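Local coordinates for beta-lactamase (Burkholderia cenocepacia, PDB 5E2G), which probably hydrolyses the amide bond of beta-lactams, as a class C beta-lactamase-family enzyme related to the D-alanine carboxypeptidases, at residues E251-G256 with L267-Y272; R231-N236 with V324-A329; G61-T66 with I311-S316; G79-A84 with V102-L107. One frame throughout, in Å; residues are numbered along the deposited sequence. Where two conformers were deposited one is given.

Contact 1: residues E251-G256 with L267-Y272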
loop_
_atom_site.group_PDB
_atom_site.type_symbol
_atom_site.label_atom_id
_atom_site.label_comp_id
_atom_site.label_asym_id
_atom_site.label_seq_id
_atom_site.Cartn_x
_atom_site.Cartn_y
_atom_site.Cartn_z
ATOM N N GLU A 251 1.637 12.857 6.515
ATOM C CA GLU A 251 0.805 12.736 7.708
ATOM C C GLU A 251 -0.676 12.795 7.349
ATOM O O GLU A 251 -1.491 12.063 7.922
ATOM C CB GLU A 251 1.156 13.817 8.732
ATOM C CG GLU A 251 0.556 13.517 10.098
ATOM C CD GLU A 251 0.875 14.559 11.160
ATOM O OE1 GLU A 251 1.419 15.630 10.811
ATOM O OE2 GLU A 251 0.578 14.305 12.349
ATOM N N ARG A 252 -1.033 13.619 6.363
ATOM C CA ARG A 252 -2.428 13.799 5.991
ATOM C C ARG A 252 -3.041 12.554 5.357
ATOM O O ARG A 252 -4.267 12.430 5.352
ATOM C CB ARG A 252 -2.546 14.993 5.054
ATOM C CG ARG A 252 -3.768 15.834 5.293
ATOM C CD ARG A 252 -3.600 17.213 4.693
ATOM N NE ARG A 252 -4.887 17.802 4.363
ATOM C CZ ARG A 252 -5.569 18.602 5.173
ATOM N NH1 ARG A 252 -6.740 19.085 4.783
ATOM N NH2 ARG A 252 -5.084 18.918 6.372
ATOM N N THR A 253 -2.234 11.619 4.838
ATOM C CA THR A 253 -2.801 10.341 4.406
ATOM C C THR A 253 -3.299 9.493 5.578
ATOM O O THR A 253 -3.888 8.430 5.345
ATOM C CB THR A 253 -1.786 9.514 3.612
ATOM O OG1 THR A 253 -0.811 8.981 4.515
ATOM C CG2 THR A 253 -1.095 10.354 2.538
ATOM N N HIS A 254 -3.055 9.920 6.818
ATOM C CA HIS A 254 -3.563 9.238 8.003
ATOM C C HIS A 254 -4.890 9.807 8.479
ATOM O O HIS A 254 -5.355 9.438 9.563
ATOM C CB HIS A 254 -2.563 9.323 9.165
ATOM C CG HIS A 254 -1.188 8.822 8.842
ATOM N ND1 HIS A 254 -0.162 8.844 9.762
ATOM C CD2 HIS A 254 -0.665 8.300 7.710
ATOM C CE1 HIS A 254 0.934 8.360 9.211
ATOM N NE2 HIS A 254 0.656 8.025 7.964
ATOM N N THR A 255 -5.478 10.727 7.720
ATOM C CA THR A 255 -6.781 11.286 8.057
ATOM C C THR A 255 -7.847 10.201 7.962
ATOM O O THR A 255 -7.905 9.476 6.971
ATOM C CB THR A 255 -7.097 12.438 7.099
ATOM O OG1 THR A 255 -6.114 13.470 7.252
ATOM C CG2 THR A 255 -8.486 13.007 7.352
ATOM N N GLY A 256 -8.685 10.081 8.992
ATOM C CA GLY A 256 -9.724 9.063 9.015
ATOM C C GLY A 256 -11.025 9.551 8.409
ATOM O O GLY A 256 -11.631 10.487 8.933
ATOM N N LEU A 267 -6.663 7.721 3.700
ATOM C CA LEU A 267 -6.395 7.747 2.266
ATOM C C LEU A 267 -5.544 6.524 1.974
ATOM O O LEU A 267 -4.329 6.530 2.188
ATOM C CB LEU A 267 -5.707 9.037 1.840
ATOM C CG LEU A 267 -5.809 9.297 0.332
ATOM C CD1 LEU A 267 -7.264 9.500 -0.091
ATOM C CD2 LEU A 267 -4.969 10.493 -0.095
ATOM N N ILE A 268 -6.208 5.461 1.525
ATOM C CA ILE A 268 -5.635 4.148 1.247
ATOM C C ILE A 268 -5.229 3.428 2.530
ATOM O O ILE A 268 -5.592 2.265 2.718
ATOM C CB ILE A 268 -4.459 4.227 0.257
ATOM C CG1 ILE A 268 -4.958 4.719 -1.107
ATOM C CG2 ILE A 268 -3.788 2.856 0.123
ATOM C CD1 ILE A 268 -6.025 3.820 -1.723
ATOM N N TRP A 269 -4.470 4.086 3.410
ATOM C CA TRP A 269 -4.152 3.477 4.698
ATOM C C TRP A 269 -5.423 3.090 5.450
ATOM O O TRP A 269 -6.484 3.685 5.270
ATOM C CB TRP A 269 -3.339 4.423 5.577
ATOM C CG TRP A 269 -1.967 4.699 5.082
ATOM C CD1 TRP A 269 -1.512 5.870 4.567
ATOM C CD2 TRP A 269 -0.854 3.787 5.065
ATOM N NE1 TRP A 269 -0.182 5.753 4.233
ATOM C CE2 TRP A 269 0.244 4.483 4.525
ATOM C CE3 TRP A 269 -0.683 2.451 5.459
ATOM C CZ2 TRP A 269 1.500 3.892 4.364
ATOM C CZ3 TRP A 269 0.560 1.860 5.296
ATOM C CH2 TRP A 269 1.640 2.583 4.752
ATOM N N GLU A 270 -5.301 2.085 6.306
ATOM C CA GLU A 270 -6.392 1.622 7.151
ATOM C C GLU A 270 -5.889 1.582 8.586
ATOM O O GLU A 270 -4.731 1.235 8.827
ATOM C CB GLU A 270 -6.878 0.242 6.674
ATOM C CG GLU A 270 -7.180 0.214 5.164
ATOM C CD GLU A 270 -6.987 -1.156 4.524
ATOM O OE1 GLU A 270 -6.609 -2.109 5.240
ATOM O OE2 GLU A 270 -7.218 -1.279 3.301
ATOM N N GLN A 271 -6.733 1.969 9.544
ATOM C CA GLN A 271 -6.228 2.164 10.895
ATOM C C GLN A 271 -7.244 1.734 11.937
ATOM O O GLN A 271 -8.428 1.523 11.648
ATOM C CB GLN A 271 -5.824 3.623 11.135
ATOM C CG GLN A 271 -6.982 4.517 11.427
ATOM C CD GLN A 271 -6.589 5.964 11.616
ATOM O OE1 GLN A 271 -7.326 6.731 12.228
ATOM N NE2 GLN A 271 -5.441 6.350 11.096
ATOM N N TYR A 272 -6.746 1.596 13.165
ATOM C CA TYR A 272 -7.510 1.153 14.322
ATOM C C TYR A 272 -6.981 1.907 15.529
ATOM O O TYR A 272 -5.796 2.260 15.557
ATOM C CB TYR A 272 -7.382 -0.367 14.534
ATOM C CG TYR A 272 -7.679 -1.165 13.288
ATOM C CD1 TYR A 272 -8.962 -1.620 13.022
ATOM C CD2 TYR A 272 -6.684 -1.428 12.358
ATOM C CE1 TYR A 272 -9.248 -2.323 11.872
ATOM C CE2 TYR A 272 -6.958 -2.132 11.197
ATOM C CZ TYR A 272 -8.240 -2.582 10.961
ATOM O OH TYR A 272 -8.518 -3.278 9.810
HETATM O O HOH W 1 -6.691 9.199 11.950
#

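Contact 2: residues R231-N236 with V324-A329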
loop_
_atom_site.group_PDB
_atom_site.type_symbol
_atom_site.label_atom_id
_atom_site.label_comp_id
_atom_site.label_asym_id
_atom_site.label_seq_id
_atom_site.Cartn_x
_atom_site.Cartn_y
_atom_site.Cartn_z
ATOM N N ARG A 231 11.945 2.587 5.094
ATOM C CA ARG A 231 12.216 4.020 5.159
ATOM C C ARG A 231 10.934 4.822 4.974
ATOM O O ARG A 231 10.743 5.860 5.615
ATOM C CB ARG A 231 13.267 4.390 4.116
ATOM C CG ARG A 231 13.830 5.776 4.287
ATOM C CD ARG A 231 15.085 5.994 3.453
ATOM N NE ARG A 231 15.599 7.353 3.631
ATOM C CZ ARG A 231 16.347 7.740 4.660
ATOM N NH1 ARG A 231 16.678 6.875 5.601
ATOM N NH2 ARG A 231 16.765 8.993 4.750
ATOM N N PHE A 232 10.035 4.339 4.116
ATOM C CA PHE A 232 8.716 4.950 3.970
ATOM C C PHE A 232 7.934 4.899 5.282
ATOM O O PHE A 232 7.332 5.896 5.697
ATOM C CB PHE A 232 7.972 4.239 2.843
ATOM C CG PHE A 232 6.641 4.849 2.480
ATOM C CD1 PHE A 232 6.504 6.213 2.283
ATOM C CD2 PHE A 232 5.539 4.040 2.275
ATOM C CE1 PHE A 232 5.279 6.767 1.927
ATOM C CE2 PHE A 232 4.302 4.588 1.916
ATOM C CZ PHE A 232 4.179 5.952 1.740
ATOM N N VAL A 233 7.955 3.749 5.962
ATOM C CA VAL A 233 7.316 3.626 7.274
ATOM C C VAL A 233 7.901 4.635 8.255
ATOM O O VAL A 233 7.168 5.279 9.013
ATOM C CB VAL A 233 7.451 2.181 7.793
ATOM C CG1 VAL A 233 7.063 2.081 9.268
ATOM C CG2 VAL A 233 6.606 1.238 6.945
ATOM N N GLN A 234 9.222 4.807 8.241
ATOM C CA GLN A 234 9.832 5.822 9.094
ATOM C C GLN A 234 9.319 7.206 8.741
ATOM O O GLN A 234 9.003 8.001 9.633
ATOM C CB GLN A 234 11.355 5.793 8.972
ATOM C CG GLN A 234 12.023 4.525 9.451
ATOM C CD GLN A 234 13.534 4.605 9.325
ATOM O OE1 GLN A 234 14.107 4.167 8.328
ATOM N NE2 GLN A 234 14.185 5.181 10.332
ATOM N N ALA A 235 9.229 7.509 7.444
ATOM C CA ALA A 235 8.705 8.801 7.012
ATOM C C ALA A 235 7.267 9.002 7.487
ATOM O O ALA A 235 6.884 10.108 7.888
ATOM C CB ALA A 235 8.803 8.922 5.493
ATOM N N ASN A 236 6.460 7.937 7.477
ATOM C CA ASN A 236 5.093 8.014 7.983
ATOM C C ASN A 236 5.023 8.206 9.491
ATOM O O ASN A 236 3.921 8.392 10.019
ATOM C CB ASN A 236 4.311 6.768 7.574
ATOM C CG ASN A 236 3.697 6.902 6.188
ATOM O OD1 ASN A 236 2.559 7.333 6.046
ATOM N ND2 ASN A 236 4.460 6.545 5.160
ATOM N N VAL A 324 2.352 -4.240 5.990
ATOM C CA VAL A 324 2.974 -3.065 6.584
ATOM C C VAL A 324 2.122 -2.618 7.759
ATOM O O VAL A 324 0.911 -2.454 7.607
ATOM C CB VAL A 324 3.090 -1.919 5.566
ATOM C CG1 VAL A 324 3.628 -0.683 6.248
ATOM C CG2 VAL A 324 3.959 -2.336 4.376
ATOM N N ALA A 325 2.741 -2.395 8.917
ATOM C CA ALA A 325 1.988 -1.917 10.072
ATOM C C ALA A 325 2.898 -1.102 10.975
ATOM O O ALA A 325 4.056 -1.470 11.182
ATOM C CB ALA A 325 1.370 -3.076 10.865
ATOM N N PHE A 326 2.376 -0.010 11.529
ATOM C CA PHE A 326 3.208 0.815 12.395
ATOM C C PHE A 326 2.329 1.602 13.360
ATOM O O PHE A 326 1.120 1.733 13.165
ATOM C CB PHE A 326 4.116 1.747 11.575
ATOM C CG PHE A 326 3.377 2.666 10.652
ATOM C CD1 PHE A 326 2.916 2.218 9.425
ATOM C CD2 PHE A 326 3.149 3.984 11.008
ATOM C CE1 PHE A 326 2.232 3.067 8.576
ATOM C CE2 PHE A 326 2.467 4.837 10.160
ATOM C CZ PHE A 326 2.010 4.378 8.944
ATOM N N VAL A 327 2.956 2.087 14.428
ATOM C CA VAL A 327 2.271 2.816 15.494
ATOM C C VAL A 327 3.046 4.102 15.741
ATOM O O VAL A 327 4.040 4.083 16.480
ATOM C CB VAL A 327 2.157 1.982 16.786
ATOM C CG1 VAL A 327 1.420 2.758 17.852
ATOM C CG2 VAL A 327 1.456 0.655 16.537
ATOM N N PRO A 328 2.648 5.229 15.147
ATOM C CA PRO A 328 3.455 6.457 15.287
ATOM C C PRO A 328 3.776 6.844 16.727
ATOM O O PRO A 328 4.909 7.249 17.014
ATOM C CB PRO A 328 2.584 7.513 14.592
ATOM C CG PRO A 328 1.798 6.740 13.585
ATOM C CD PRO A 328 1.507 5.412 14.231
ATOM N N ALA A 329 2.816 6.711 17.646
ATOM C CA ALA A 329 3.050 7.126 19.023
ATOM C C ALA A 329 4.137 6.299 19.687
ATOM O O ALA A 329 4.859 6.812 20.548
ATOM C CB ALA A 329 1.757 7.037 19.833
#

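Contact 3: residues G61-T66 with I311-S316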
loop_
_atom_site.group_PDB
_atom_site.type_symbol
_atom_site.label_atom_id
_atom_site.label_comp_id
_atom_site.label_asym_id
_atom_site.label_seq_id
_atom_site.Cartn_x
_atom_site.Cartn_y
_atom_site.Cartn_z
ATOM N N GLY A 61 2.176 -5.379 -4.345
ATOM C CA GLY A 61 0.743 -5.381 -4.605
ATOM C C GLY A 61 0.092 -4.054 -4.248
ATOM O O GLY A 61 0.602 -2.976 -4.575
ATOM N N SER A 62 -1.038 -4.138 -3.541
ATOM C CA SER A 62 -1.845 -2.969 -3.216
ATOM C C SER A 62 -1.177 -2.021 -2.234
ATOM O O SER A 62 -1.679 -0.913 -2.037
ATOM C CB SER A 62 -3.194 -3.406 -2.664
ATOM O OG SER A 62 -3.962 -4.067 -3.653
ATOM N N VAL A 63 -0.069 -2.417 -1.608
ATOM C CA VAL A 63 0.677 -1.461 -0.806
ATOM C C VAL A 63 1.210 -0.347 -1.702
ATOM O O VAL A 63 1.469 0.764 -1.228
ATOM C CB VAL A 63 1.802 -2.173 -0.019
ATOM C CG1 VAL A 63 2.563 -1.180 0.843
ATOM C CG2 VAL A 63 1.226 -3.280 0.852
ATOM N N SER A 64 1.349 -0.613 -3.007
ATOM C CA SER A 64 1.648 0.443 -3.971
ATOM C C SER A 64 0.724 1.639 -3.790
ATOM O O SER A 64 1.157 2.787 -3.879
ATOM C CB SER A 64 1.519 -0.095 -5.399
ATOM O OG SER A 64 2.350 -1.215 -5.630
ATOM N N LYS A 65 -0.553 1.383 -3.512
ATOM C CA LYS A 65 -1.536 2.452 -3.390
ATOM C C LYS A 65 -1.235 3.410 -2.239
ATOM O O LYS A 65 -1.725 4.543 -2.253
ATOM C CB LYS A 65 -2.925 1.850 -3.215
ATOM C CG LYS A 65 -3.248 0.721 -4.176
ATOM C CD LYS A 65 -4.478 -0.069 -3.706
ATOM C CE LYS A 65 -4.915 -1.120 -4.739
ATOM N NZ LYS A 65 -6.163 -1.825 -4.325
ATOM N N THR A 66 -0.454 2.994 -1.238
ATOM C CA THR A 66 -0.088 3.949 -0.198
ATOM C C THR A 66 0.843 5.021 -0.746
ATOM O O THR A 66 0.783 6.172 -0.303
ATOM C CB THR A 66 0.553 3.251 1.010
ATOM O OG1 THR A 66 1.774 2.610 0.637
ATOM C CG2 THR A 66 -0.402 2.223 1.606
ATOM N N ILE A 311 -1.759 1.574 12.176
ATOM C CA ILE A 311 -1.952 1.889 10.767
ATOM C C ILE A 311 -1.326 0.767 9.961
ATOM O O ILE A 311 -0.180 0.386 10.222
ATOM C CB ILE A 311 -1.312 3.242 10.413
ATOM C CG1 ILE A 311 -1.852 4.346 11.324
ATOM C CG2 ILE A 311 -1.523 3.567 8.942
ATOM C CD1 ILE A 311 -1.080 5.631 11.234
ATOM N N ASN A 312 -2.067 0.222 8.997
ATOM C CA ASN A 312 -1.547 -0.915 8.239
ATOM C C ASN A 312 -2.083 -0.927 6.809
ATOM O O ASN A 312 -2.962 -0.150 6.432
ATOM C CB ASN A 312 -1.833 -2.261 8.949
ATOM C CG ASN A 312 -3.317 -2.622 9.021
ATOM O OD1 ASN A 312 -4.196 -1.895 8.551
ATOM N ND2 ASN A 312 -3.593 -3.771 9.612
ATOM N N LYS A 313 -1.511 -1.821 6.008
ATOM C CA LYS A 313 -1.982 -2.085 4.657
ATOM C C LYS A 313 -1.436 -3.431 4.209
ATOM O O LYS A 313 -0.264 -3.734 4.442
ATOM C CB LYS A 313 -1.537 -0.992 3.680
ATOM C CG LYS A 313 -1.989 -1.216 2.254
ATOM C CD LYS A 313 -3.465 -0.937 2.116
ATOM C CE LYS A 313 -3.975 -1.421 0.766
ATOM N NZ LYS A 313 -4.215 -2.901 0.746
ATOM N N THR A 314 -2.283 -4.223 3.563
ATOM C CA THR A 314 -1.904 -5.496 2.964
ATOM C C THR A 314 -1.649 -5.340 1.466
ATOM O O THR A 314 -2.142 -4.415 0.818
ATOM C CB THR A 314 -2.999 -6.539 3.176
ATOM O OG1 THR A 314 -4.268 -5.930 2.926
ATOM C CG2 THR A 314 -2.969 -7.083 4.589
ATOM N N GLY A 315 -0.882 -6.280 0.920
ATOM C CA GLY A 315 -0.662 -6.352 -0.511
ATOM C C GLY A 315 -0.488 -7.784 -0.970
ATOM O O GLY A 315 0.210 -8.560 -0.311
ATOM N N SER A 316 -1.122 -8.154 -2.084
ATOM C CA SER A 316 -1.030 -9.520 -2.597
ATOM C C SER A 316 -1.028 -9.489 -4.115
ATOM O O SER A 316 -2.014 -9.065 -4.726
ATOM C CB SER A 316 -2.188 -10.388 -2.102
ATOM O OG SER A 316 -2.136 -10.595 -0.701
HETATM O O HOH W 2 -3.180 -6.438 -3.445
#

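Contact 4: residues G79-A84 with V102-L107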
loop_
_atom_site.group_PDB
_atom_site.type_symbol
_atom_site.label_atom_id
_atom_site.label_comp_id
_atom_site.label_asym_id
_atom_site.label_seq_id
_atom_site.Cartn_x
_atom_site.Cartn_y
_atom_site.Cartn_z
ATOM N N GLY A 79 -1.757 22.712 -3.696
ATOM C CA GLY A 79 -2.854 23.367 -4.375
ATOM C C GLY A 79 -3.106 22.897 -5.784
ATOM O O GLY A 79 -3.893 23.525 -6.498
ATOM N N GLU A 80 -2.464 21.813 -6.219
ATOM C CA GLU A 80 -2.653 21.365 -7.589
ATOM C C GLU A 80 -3.929 20.568 -7.754
ATOM O O GLU A 80 -4.417 20.429 -8.880
ATOM C CB GLU A 80 -1.441 20.561 -8.030
ATOM C CG GLU A 80 -0.155 21.260 -7.637
ATOM C CD GLU A 80 1.066 20.615 -8.226
ATOM O OE1 GLU A 80 1.143 20.524 -9.470
ATOM O OE2 GLU A 80 1.949 20.193 -7.445
ATOM N N LEU A 81 -4.482 20.057 -6.656
ATOM C CA LEU A 81 -5.781 19.406 -6.683
ATOM C C LEU A 81 -6.442 19.551 -5.322
ATOM O O LEU A 81 -5.809 19.914 -4.329
ATOM C CB LEU A 81 -5.677 17.925 -7.075
ATOM C CG LEU A 81 -4.880 16.944 -6.212
ATOM C CD1 LEU A 81 -5.640 16.467 -4.972
ATOM C CD2 LEU A 81 -4.473 15.765 -7.068
ATOM N N SER A 82 -7.733 19.247 -5.298
ATOM C CA SER A 82 -8.474 19.004 -4.072
ATOM C C SER A 82 -8.967 17.566 -4.091
ATOM O O SER A 82 -9.379 17.062 -5.138
ATOM C CB SER A 82 -9.655 19.972 -3.936
ATOM O OG SER A 82 -10.598 19.498 -2.993
ATOM N N LEU A 83 -8.896 16.891 -2.943
ATOM C CA LEU A 83 -9.474 15.555 -2.866
ATOM C C LEU A 83 -10.972 15.570 -3.133
ATOM O O LEU A 83 -11.532 14.543 -3.532
ATOM C CB LEU A 83 -9.187 14.929 -1.509
ATOM C CG LEU A 83 -7.723 14.603 -1.245
ATOM C CD1 LEU A 83 -7.611 13.923 0.106
ATOM C CD2 LEU A 83 -7.153 13.727 -2.354
ATOM N N ALA A 84 -11.624 16.711 -2.934
ATOM C CA ALA A 84 -13.033 16.865 -3.252
ATOM C C ALA A 84 -13.286 17.123 -4.731
ATOM O O ALA A 84 -14.450 17.221 -5.132
ATOM C CB ALA A 84 -13.631 18.001 -2.423
ATOM N N VAL A 102 -17.608 11.218 -9.216
ATOM C CA VAL A 102 -16.788 10.576 -8.190
ATOM C C VAL A 102 -15.613 11.484 -7.865
ATOM O O VAL A 102 -14.934 11.985 -8.769
ATOM C CB VAL A 102 -16.307 9.192 -8.654
ATOM C CG1 VAL A 102 -15.403 8.578 -7.605
ATOM C CG2 VAL A 102 -17.469 8.279 -8.910
ATOM N N THR A 103 -15.376 11.720 -6.577
ATOM C CA THR A 103 -14.283 12.595 -6.177
ATOM C C THR A 103 -12.992 11.808 -6.034
ATOM O O THR A 103 -12.986 10.575 -5.980
ATOM C CB THR A 103 -14.585 13.314 -4.863
ATOM O OG1 THR A 103 -14.782 12.354 -3.809
ATOM C CG2 THR A 103 -15.818 14.188 -5.013
ATOM N N LEU A 104 -11.880 12.541 -5.977
ATOM C CA LEU A 104 -10.601 11.896 -5.710
ATOM C C LEU A 104 -10.616 11.202 -4.351
ATOM O O LEU A 104 -10.056 10.115 -4.197
ATOM C CB LEU A 104 -9.470 12.927 -5.798
ATOM C CG LEU A 104 -8.924 13.356 -7.172
ATOM C CD1 LEU A 104 -9.979 13.825 -8.134
ATOM C CD2 LEU A 104 -7.931 14.452 -6.978
ATOM N N LEU A 105 -11.303 11.790 -3.370
ATOM C CA LEU A 105 -11.405 11.170 -2.050
ATOM C C LEU A 105 -12.112 9.818 -2.114
ATOM O O LEU A 105 -11.667 8.848 -1.491
ATOM C CB LEU A 105 -12.134 12.109 -1.091
ATOM C CG LEU A 105 -12.119 11.662 0.371
ATOM C CD1 LEU A 105 -10.680 11.542 0.874
ATOM C CD2 LEU A 105 -12.926 12.624 1.227
ATOM N N GLN A 106 -13.212 9.734 -2.865
ATOM C CA GLN A 106 -13.919 8.464 -3.012
ATOM C C GLN A 106 -13.055 7.399 -3.682
ATOM O O GLN A 106 -13.187 6.210 -3.376
ATOM C CB GLN A 106 -15.223 8.695 -3.778
ATOM C CG GLN A 106 -16.235 9.449 -2.923
ATOM C CD GLN A 106 -17.214 10.311 -3.714
ATOM O OE1 GLN A 106 -17.254 10.274 -4.938
ATOM N NE2 GLN A 106 -18.011 11.094 -2.998
ATOM N N LEU A 107 -12.152 7.796 -4.578
ATOM C CA LEU A 107 -11.247 6.819 -5.170
ATOM C C LEU A 107 -10.186 6.351 -4.175
ATOM O O LEU A 107 -9.757 5.194 -4.228
ATOM C CB LEU A 107 -10.595 7.413 -6.418
ATOM C CG LEU A 107 -11.612 7.794 -7.494
ATOM C CD1 LEU A 107 -10.944 8.540 -8.633
ATOM C CD2 LEU A 107 -12.328 6.548 -8.002
#

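Contact 1: residues E251-G256 with L267-Y272
Trp269 leans against Thr253 and His254, in the type I turn from Arg252 to Thr255 that follows helix 244-252, and so joins this turn to the start of strand 270-273 of the main antiparallel sheet. Its side chain can be followed outward from the backbone. Trp269 CB starts 4.1 Å from Thr253 O. With CG beside the backbone N (chi1 -68°), the indole then swings so that its pyrrole edge runs past the threonine. Thr253 OG1 sits at the indole edge, near its plane, 3.2 Å from Trp269 CD1, and Trp269 NE1 follows at 3.3 Å from the same oxygen. The hydroxyl is hydrogen-bonded to Ile250 O, one turn back. His254 meets the five-membered ring as a T-shaped pair: the imidazole edge points at the indole face, with centroids 5.4 Å apart and planes at 86°. The far, six-membered end of the indole leaves the turn altogether and packs on Thr66 of helix 64-77 and edge-to-face on Phe326.

Two carbonyls of the turn are met by the other segment. Leu267 N gives a weak bond to Thr253 O at 3.3 Å. The Gln271 side chain, extended past CG, brings NE2 to 3.4 Å from His254 O, again weakly. Water 1 supplies the shorter link, 2.7 Å from His254 O and 2.6 Å from Gln271 OE1.

His254 NE2 is bonded to Asn236 OD1, which fixes the rotation of the imidazole. Since the direct polar bonds are long, the contact probably depends mainly on ring packing and the bridging water, with His254 O shared between a weak glutamine bond and water 1.

Contact 2: residues R231-N236 with V324-A329
Phe232 O is gripped twice by Asn236, the residue whose CB touches Phe326. The backbone N of Asn236 makes the helical bond to this oxygen at 2.8 Å, and ND2 adds a nearly straight one at 3.0 Å (168°), arriving from above the carbonyl plane while the oxygen stays in the plane of the amide. The same ND2 sits 3.3 Å over the centre of the Phe232 ring, and OD1 is taken by His254 NE2, so the amide is fixed in rotation at both ends.

Asn236 CB meets the far end of the Phe326 ring, 3.6 Å from Phe326 CZ, and the two side chains cross at about a right angle. In the phenylalanine, CG stands between its backbone N and carbonyl carbon (chi1 58°), which directs the ring to Asn236. Its base meets Val233 instead: CG1 of the valine lies 3.8 Å from Phe326 CB. The other valine branch, CG2, slides past Val324 CG1 at 3.6 Å.

The last turn of helix 226-235 thus lies on side chains that point from alternate residues of strand 321-327, the helix-on-sheet layering of the serine beta-lactamase and penicillin-binding protein fold.

Contact 3: residues G61-T66 with I311-S316
Lys313 reaches across Ser62, with its NZ 3.6 Å from Ser62 CB, and its aliphatic stem lies on the start of helix 64-77. Lys313 CG touches Thr66 CG2 at 3.8 Å, the two side chains crossing at a slant. The lysine chain bends at chi2 (74°) and again at its last torsion, curling the ammonium back to Thr314 O of its own strand, 2.6 Å away. Beside it, Val63 CG2 fits against the strand backbone, 3.6 Å from Thr314 O. Further along, Gly61 and Gly315 bring their CA atoms to 4.4 Å, a close approach with no side chain between the two backbones. Water 2 closes this end: it accepts from Ser62 N at 3.1 Å and from Ser316 N at 3.0 Å.

The next shell sets these groups in place. Gly61 O accepts from both the N and the OG of Ser64, and Val63 O likewise from the N and OG1 of Thr66, so that each carbonyl is held by two donors at the start of the helix. Lys65 NZ bonds weakly to Ser62 OG and Asn150 OD1. Tyr148 OH is bonded to Lys313 NZ, while Arg347 holds Ser316 OG.

Ser62 and Lys65 at the start of the helix, Tyr148 and Asn150, and Lys313-Thr314-Gly315 on the strand match the SxxK, YxN and KTG motifs of class C beta-lactamases. By that analogy Ser62 is probably the nucleophile, and the two N-H groups holding water 2 probably form the oxyanion hole.

Contact 4: residues G79-A84 with V102-L107
Leu104 CD2 is wedged into the tight half of this contact, 3.7 Å from both Leu81 CD1 and Leu81 CD2 and 3.5 Å from Ser82 O. Leu81 presents its two methyls together, with CG placed between its backbone N and carbonyl carbon (chi1 62°), and Tyr90 of helix 87-90 packs on both leucines. At the middle, Leu83 O accepts from Leu105 N at 2.8 Å, the one hydrogen bond that joins the segments. The side chains of Leu83 and Leu105 cross at about a right angle, CD1 to CD1, at a slacker 4.0 Å.

Toward solvent less surface is buried, and one carbonyl does most of the touching. Ala84 is exposed and points its methyl away from the helix, but Ala84 O still comes close to Thr103 CG2, at 3.3 Å. Ser82 contributes little across the interface; its OG folds back to accept from Ala84 N in an ST turn, which helps to shape the loop ahead of helix 87-90.

Leu83 O thus takes up one of the N-H groups of the first turn of helix 104-108. Another is met from within: Gln106 N donates to Thr103 OG1 (3.2 Å) and Thr103 N to Gln106 OE1 (2.9 Å), the reciprocal pair of a capping box at a helix N-terminus.

In the fold
Contacts 1, 2 and 3 form one cluster, their centres 12 to 13 Å apart, around three neighbouring strands of the antiparallel sheet, 270-273, 309-316 and 321-327. Helices 64-77 and 226-235 and the end of 244-252 supply the other halves. Along the chain, 61-66 comes first and its partner 311-316 follows 245 residues later; contacts 2 and 3 interleave, and contact 1 is nested inside both. Contact 4 closes early, within the loop of contact 3 and about 20 Å from it between centres, but Leu105 touches Leu267 of contact 1. The probable active site at contact 3 is therefore built from distant parts of the sequence, with the aromatic layer of contacts 1 and 2 beside it.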